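Local coordinates for NADH:ubiquinone oxidoreductase, Na translocating, C subunit (Parabacteroides distasonis, PDB 3LWX), which is the C subunit of a sodium-translocating membrane complex, represented here by a fragment that carries an FMN-binding domain, at residues 19-22 against 27-30; 72-77 against 83-88. All coordinates share one frame; numbering follows the deposited sequence. Where two conformers were deposited one is given.

How the interactions relate
From the N terminus the chain runs down helix 4-23, and interaction 1 closes the first loop: residues 27-30 double back on the helix's last turn before helix 30-40 begins. Interaction 2 comes later and separately, pairing strands 71-79 and 82-92 around a tight hairpin at the middle of the six-stranded antiparallel sheet. The two loops follow one another in series, neither nested nor crossed. In space they meet: on I20, CG2 packs 3.8 Å from I86 CD1, and CD1 packs 4.0 Å from F75 CZ. The helix of interaction 1 thereby rests on the sheet face bearing F75 and I86, while helix 174-196 packs against M87 and V74 on the other face.

Interaction 1 (19-22 against 27-30); sequences QILR and NVSS
At the end of helix 4-23 the backbone reverses, bringing the CA atoms of R22 and N27 within 5.6 Å, with no direct hydrogen bond between the two segments. This helix-loop-helix turn leads into helix 30-40; between the two segments there is one apolar contact, the methylenes of R22 against the amide of N27, and two bridging waters. L21 and V28 make the apolar contact: CD1 of the leucine lies 3.9 Å from CG2 of the valine. Both also touch K36 of helix 30-40, and L21 reaches L40 there, so a branched apolar side chain suits each place. R22 crosses N27 at about a right angle. Its aliphatic part does the touching, CG lying 3.4 Å from OD1 of N27, while the chain bends at chi3 (-65°) and carries the guanidinium onward. NE of that group forms a salt bridge with D115 of strand 111-118, tying the helix end to the sheet. An asparagine serves well opposite, because its amide can set the oxygen against the arginine's methylenes and point the nitrogen at a bridging water. Water 1 accepts from ND2 of N27 and donates to the carbonyl O of R22. Water 2 sits at the guanidinium edge, in its plane: it accepts from R22 NH1 at 2.9 Å and donates at 3.2 Å to V28 O, an oxygen that Q18 NE2 of helix 4-23 also holds.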
ATOM      1  N   GLN A  19       6.241  -5.592  -5.101  1.00  6.79           N
ATOM      2  CA  GLN A  19       4.969  -4.988  -4.695  1.00  6.43           C
ATOM      3  C   GLN A  19       5.149  -3.508  -4.344  1.00  6.31           C
ATOM      4  O   GLN A  19       4.377  -2.642  -4.761  1.00  6.98           O
ATOM      5  CB  GLN A  19       4.394  -5.736  -3.505  1.00  6.97           C
ATOM      6  CG  GLN A  19       3.956  -7.157  -3.815  1.00  7.51           C
ATOM      7  CD  GLN A  19       3.679  -7.940  -2.552  1.00  8.49           C
ATOM      8  OE1 GLN A  19       2.972  -7.482  -1.656  1.00  8.08           O
ATOM      9  NE2 GLN A  19       4.248  -9.137  -2.470  1.00 10.16           N
ATOM     10  N   ILE A  20       6.156  -3.218  -3.527  1.00  6.07           N
ATOM     11  CA  ILE A  20       6.472  -1.854  -3.141  1.00  6.34           C
ATOM     12  C   ILE A  20       6.793  -1.027  -4.394  1.00  6.41           C
ATOM     13  O   ILE A  20       6.292   0.097  -4.548  1.00  6.77           O
ATOM     14  CB  ILE A  20       7.620  -1.861  -2.112  1.00  6.50           C
ATOM     15  CG1 ILE A  20       7.109  -2.442  -0.789  1.00  7.44           C
ATOM     16  CG2 ILE A  20       8.166  -0.447  -1.909  1.00  8.27           C
ATOM     17  CD1 ILE A  20       8.190  -2.709   0.243  1.00  8.80           C
ATOM     18  N   LEU A  21       7.628  -1.573  -5.271  1.00  6.69           N
ATOM     19  CA  LEU A  21       7.947  -0.863  -6.505  1.00  6.74           C
ATOM     20  C   LEU A  21       6.702  -0.606  -7.370  1.00  6.81           C
ATOM     21  O   LEU A  21       6.555   0.488  -7.937  1.00  6.93           O
ATOM     22  CB  LEU A  21       9.027  -1.614  -7.287  1.00  7.79           C
ATOM     23  CG  LEU A  21      10.422  -1.533  -6.672  1.00  8.14           C
ATOM     24  CD1 LEU A  21      11.331  -2.572  -7.318  1.00 10.36           C
ATOM     25  CD2 LEU A  21      10.997  -0.130  -6.785  1.00 10.41           C
ATOM     26  N   ARG A  22       5.804  -1.581  -7.471  1.00  6.60           N
ATOM     27  CA  ARG A  22       4.589  -1.358  -8.266  1.00  6.93           C
ATOM     28  C   ARG A  22       3.771  -0.202  -7.710  1.00  6.60           C
ATOM     29  O   ARG A  22       3.120   0.506  -8.476  1.00  6.79           O
ATOM     30  CB  ARG A  22       3.725  -2.617  -8.385  1.00  7.04           C
ATOM     31  CG  ARG A  22       4.341  -3.691  -9.273  1.00  8.30           C
ATOM     32  CD  ARG A  22       3.341  -4.769  -9.630  1.00  9.15           C
ATOM     33  NE  ARG A  22       2.872  -5.556  -8.492  1.00  8.10           N
ATOM     34  CZ  ARG A  22       3.388  -6.704  -8.071  1.00  8.41           C
ATOM     35  NH1 ARG A  22       4.461  -7.245  -8.632  1.00  9.91           N
ATOM     36  NH2 ARG A  22       2.819  -7.309  -7.031  1.00  9.88           N
ATOM     37  N   ASN A  27       7.730  -1.531 -12.558  1.00  8.65           N
ATOM     38  CA  ASN A  27       7.383  -2.921 -12.806  1.00  9.14           C
ATOM     39  C   ASN A  27       8.593  -3.667 -13.315  1.00 10.24           C
ATOM     40  O   ASN A  27       8.959  -3.520 -14.477  1.00 12.30           O
ATOM     41  CB  ASN A  27       6.232  -2.992 -13.803  1.00  9.57           C
ATOM     42  CG  ASN A  27       4.938  -2.558 -13.177  1.00  9.79           C
ATOM     43  OD1 ASN A  27       4.193  -3.383 -12.653  1.00 11.54           O
ATOM     44  ND2 ASN A  27       4.705  -1.253 -13.132  1.00 10.31           N
ATOM     45  N   VAL A  28       9.229  -4.426 -12.440  1.00 10.56           N
ATOM     46  CA  VAL A  28      10.416  -5.194 -12.794  1.00 10.63           C
ATOM     47  C   VAL A  28      10.268  -6.634 -12.335  1.00 10.21           C
ATOM     48  O   VAL A  28       9.404  -6.964 -11.523  1.00 11.11           O
ATOM     49  CB  VAL A  28      11.699  -4.561 -12.208  1.00 12.15           C
ATOM     50  CG1 VAL A  28      11.882  -3.147 -12.751  1.00 13.58           C
ATOM     51  CG2 VAL A  28      11.690  -4.581 -10.681  1.00 13.01           C
ATOM     52  N   SER A  29      11.127  -7.497 -12.865  1.00 11.31           N
ATOM     53  CA  SER A  29      11.105  -8.907 -12.516  1.00 11.63           C
ATOM     54  C   SER A  29      11.771  -9.130 -11.168  1.00 10.83           C
ATOM     55  O   SER A  29      12.449  -8.252 -10.633  1.00 10.81           O
ATOM     56  CB  SER A  29      11.817  -9.741 -13.566  1.00 12.97           C
ATOM     57  OG  SER A  29      13.203  -9.490 -13.544  1.00 15.21           O
ATOM     58  N   SER A  30      11.600 -10.328 -10.638  1.00 11.31           N
ATOM     59  CA  SER A  30      12.154 -10.689  -9.344  0.50 10.65           C
ATOM     60  C   SER A  30      13.663 -10.483  -9.283  1.00 10.60           C
ATOM     61  O   SER A  30      14.182  -9.974  -8.300  1.00 10.94           O
ATOM     62  CB  SER A  30      11.826 -12.149  -9.027  0.50 11.83           C
ATOM     63  OG  SER A  30      12.380 -12.542  -7.779  0.50 10.12           O
TER
HETATM   64  O   HOH W   1       2.771  -0.046 -11.275  1.00 10.38           O
HETATM   65  O   HOH W   2       6.366  -6.336 -10.668  1.00 14.17           O

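Interaction 2 (72-77 against 83-88)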
ATOM      1  N   TYR A  72       3.962   1.007  12.096  1.00  7.79           N
ATOM      2  CA  TYR A  72       3.553   1.119  10.711  1.00  7.92           C
ATOM      3  C   TYR A  72       4.760   1.480   9.843  1.00  7.89           C
ATOM      4  O   TYR A  72       5.386   2.510  10.065  1.00  8.46           O
ATOM      5  CB  TYR A  72       2.478   2.217  10.608  1.00  9.06           C
ATOM      6  CG  TYR A  72       1.396   2.062  11.646  1.00  9.41           C
ATOM      7  CD1 TYR A  72       0.408   1.102  11.511  1.00 10.13           C
ATOM      8  CD2 TYR A  72       1.392   2.839  12.794  1.00 11.21           C
ATOM      9  CE1 TYR A  72      -0.567   0.936  12.464  1.00 10.27           C
ATOM     10  CE2 TYR A  72       0.428   2.674  13.762  1.00 10.79           C
ATOM     11  CZ  TYR A  72      -0.567   1.731  13.597  1.00  8.98           C
ATOM     12  OH  TYR A  72      -1.551   1.554  14.555  1.00 11.39           O
ATOM     13  N   PRO A  73       5.097   0.657   8.833  1.00  7.83           N
ATOM     14  CA  PRO A  73       6.293   0.967   8.063  1.00  7.79           C
ATOM     15  C   PRO A  73       6.067   2.011   6.971  1.00  7.61           C
ATOM     16  O   PRO A  73       5.044   1.994   6.276  1.00  7.64           O
ATOM     17  CB  PRO A  73       6.643  -0.382   7.422  1.00  8.85           C
ATOM     18  CG  PRO A  73       5.313  -1.031   7.243  1.00  9.66           C
ATOM     19  CD  PRO A  73       4.547  -0.663   8.483  1.00  8.92           C
ATOM     20  N   VAL A  74       7.030   2.910   6.837  1.00  7.84           N
ATOM     21  CA  VAL A  74       7.059   3.926   5.806  1.00  7.87           C
ATOM     22  C   VAL A  74       8.318   3.709   4.967  1.00  7.73           C
ATOM     23  O   VAL A  74       9.421   3.583   5.511  1.00  8.82           O
ATOM     24  CB  VAL A  74       7.098   5.360   6.396  1.00  8.82           C
ATOM     25  CG1 VAL A  74       7.140   6.395   5.280  1.00  9.57           C
ATOM     26  CG2 VAL A  74       5.886   5.611   7.295  1.00  9.92           C
ATOM     27  N   PHE A  75       8.157   3.617   3.650  1.00  7.09           N
ATOM     28  CA  PHE A  75       9.289   3.523   2.717  1.00  7.06           C
ATOM     29  C   PHE A  75       9.276   4.824   1.935  1.00  7.56           C
ATOM     30  O   PHE A  75       8.238   5.195   1.378  1.00  8.10           O
ATOM     31  CB  PHE A  75       9.139   2.318   1.798  1.00  7.60           C
ATOM     32  CG  PHE A  75       8.872   1.046   2.534  1.00  7.75           C
ATOM     33  CD1 PHE A  75       9.907   0.243   2.977  1.00  8.84           C
ATOM     34  CD2 PHE A  75       7.565   0.669   2.829  1.00  8.79           C
ATOM     35  CE1 PHE A  75       9.651  -0.924   3.680  1.00 10.20           C
ATOM     36  CE2 PHE A  75       7.312  -0.488   3.542  1.00 10.21           C
ATOM     37  CZ  PHE A  75       8.363  -1.283   3.960  1.00  9.66           C
ATOM     38  N   VAL A  76      10.401   5.538   1.900  1.00  7.17           N
ATOM     39  CA  VAL A  76      10.467   6.815   1.220  1.00  7.36           C
ATOM     40  C   VAL A  76      11.332   6.683  -0.013  1.00  7.49           C
ATOM     41  O   VAL A  76      12.522   6.363   0.078  1.00  8.86           O
ATOM     42  CB  VAL A  76      11.011   7.941   2.126  1.00  7.79           C
ATOM     43  CG1 VAL A  76      10.914   9.274   1.420  1.00  9.26           C
ATOM     44  CG2 VAL A  76      10.262   7.977   3.457  1.00  8.70           C
ATOM     45  N   ALA A  77      10.696   6.847  -1.171  1.00  7.07           N
ATOM     46  CA  ALA A  77      11.374   6.831  -2.444  1.00  7.66           C
ATOM     47  C   ALA A  77      11.814   8.230  -2.810  1.00  8.28           C
ATOM     48  O   ALA A  77      11.175   9.216  -2.436  1.00  8.66           O
ATOM     49  CB  ALA A  77      10.467   6.256  -3.536  1.00  8.76           C
ATOM     50  N   PRO A  83      10.389  13.299  -2.442  1.00 10.92           N
ATOM     51  CA  PRO A  83       9.959  12.098  -1.765  1.00  9.83           C
ATOM     52  C   PRO A  83       8.568  11.609  -2.188  1.00  8.63           C
ATOM     53  O   PRO A  83       7.664  12.401  -2.484  1.00 10.28           O
ATOM     54  CB  PRO A  83       9.936  12.534  -0.296  1.00 10.58           C
ATOM     55  CG  PRO A  83       9.616  14.006  -0.356  1.00 12.50           C
ATOM     56  CD  PRO A  83      10.348  14.485  -1.563  1.00 11.82           C
ATOM     57  N   LYS A  84       8.450  10.288  -2.252  1.00  7.66           N
ATOM     58  CA  LYS A  84       7.159   9.603  -2.305  1.00  6.97           C
ATOM     59  C   LYS A  84       7.112   8.750  -1.041  1.00  7.05           C
ATOM     60  O   LYS A  84       8.088   8.059  -0.735  1.00  8.28           O
ATOM     61  CB  LYS A  84       6.987   8.707  -3.533  1.00  7.50           C
ATOM     62  CG  LYS A  84       7.209   9.397  -4.861  1.00  8.78           C
ATOM     63  CD  LYS A  84       6.190  10.482  -5.146  1.00  8.43           C
ATOM     64  CE  LYS A  84       6.376  11.045  -6.548  1.00  9.82           C
ATOM     65  NZ  LYS A  84       5.492  12.205  -6.800  1.00 10.85           N
ATOM     66  N   TYR A  85       5.991   8.784  -0.328  1.00  6.29           N
ATOM     67  CA  TYR A  85       5.843   8.037   0.914  1.00  6.12           C
ATOM     68  C   TYR A  85       4.973   6.815   0.656  1.00  5.96           C
ATOM     69  O   TYR A  85       3.812   6.955   0.273  1.00  6.96           O
ATOM     70  CB  TYR A  85       5.232   8.913   2.004  1.00  7.00           C
ATOM     71  CG  TYR A  85       6.038  10.162   2.280  1.00  7.06           C
ATOM     72  CD1 TYR A  85       7.086  10.155   3.197  1.00  7.75           C
ATOM     73  CD2 TYR A  85       5.759  11.350   1.625  1.00  7.89           C
ATOM     74  CE1 TYR A  85       7.826  11.295   3.441  1.00  7.78           C
ATOM     75  CE2 TYR A  85       6.494  12.512   1.878  1.00  8.62           C
ATOM     76  CZ  TYR A  85       7.531  12.465   2.785  1.00  8.32           C
ATOM     77  OH  TYR A  85       8.254  13.613   3.053  1.00  9.41           O
ATOM     78  N   ILE A  86       5.543   5.638   0.888  1.00  6.10           N
ATOM     79  CA  ILE A  86       4.884   4.364   0.628  1.00  6.01           C
ATOM     80  C   ILE A  86       4.481   3.752   1.968  1.00  6.05           C
ATOM     81  O   ILE A  86       5.305   3.633   2.893  1.00  7.02           O
ATOM     82  CB  ILE A  86       5.816   3.386  -0.102  1.00  6.38           C
ATOM     83  CG1 ILE A  86       6.392   4.001  -1.374  1.00  6.80           C
ATOM     84  CG2 ILE A  86       5.088   2.073  -0.436  1.00  7.90           C
ATOM     85  CD1 ILE A  86       7.595   3.265  -1.931  1.00 10.24           C
HETATM   86  N   MSE A  87       3.204   3.383   2.079  1.00  6.01           N
HETATM   87  CA  MSE A  87       2.579   2.868   3.278  1.00  6.11           C
HETATM   88  C   MSE A  87       2.022   1.481   3.011  1.00  5.93           C
HETATM   89  O   MSE A  87       1.636   1.161   1.888  1.00  6.42           O
HETATM   90  CB  MSE A  87       1.470   3.831   3.707  1.00  6.33           C
HETATM   91  CG  MSE A  87       2.011   5.176   4.135  1.00  7.79           C
HETATM   92 SE   MSE A  87       0.726   6.533   4.457  0.75  9.85          SE
HETATM   93  CE  MSE A  87       0.320   6.967   2.623  1.00  9.48           C
ATOM     94  N   ALA A  88       2.034   0.662   4.053  1.00  6.40           N
ATOM     95  CA  ALA A  88       1.631  -0.736   3.974  1.00  6.72           C
ATOM     96  C   ALA A  88       0.189  -0.932   4.427  1.00  6.78           C
ATOM     97  O   ALA A  88      -0.226  -0.420   5.474  1.00  8.42           O
ATOM     98  CB  ALA A  88       2.572  -1.600   4.791  1.00  7.72           C
TER
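V76 turns CG2 opposite its carbonyl carbon and CG1 opposite its backbone N (chi1 -174°), so that both methyls meet the neighbouring strand, CG2 lying 3.9 Å from CD1 of Y85 and CG1 3.8 Å from CB of P83. The valine runs side by side with each partner, and at the same ring V74 CG1 approaches the tyrosine's edge, near its plane. On the other face F75 and I86 set their CB atoms 4.0 Å apart. With CG1 opposite its carbonyl carbon (chi1 -54°), I86 brings CD1 near the F75 CB and within 4.4 Å of A77 CB. These belong to a beta hairpin in which strand 71-79 runs antiparallel to strand 82-92, the segment axes at 155°. Beta-branched valine and isoleucine suit the extended backbone, and I24, from the loop after helix 4-23, touches both A77 and I86. At the P73 end, CG of the proline packs 3.7 Å from CB of A88. F75 and I86 exchange two backbone hydrogen bonds, the one from I86 N to F75 O being 2.8 Å; A77 and K84 exchange another two. K84 sends its amine off to a salt bridge with D105. P73 has no N-H to donate, and Y191 OH bridges P73 O and A88 N. Backbone bonding thus sets the register, while cross-strand apolar contacts on both faces reinforce the pairing.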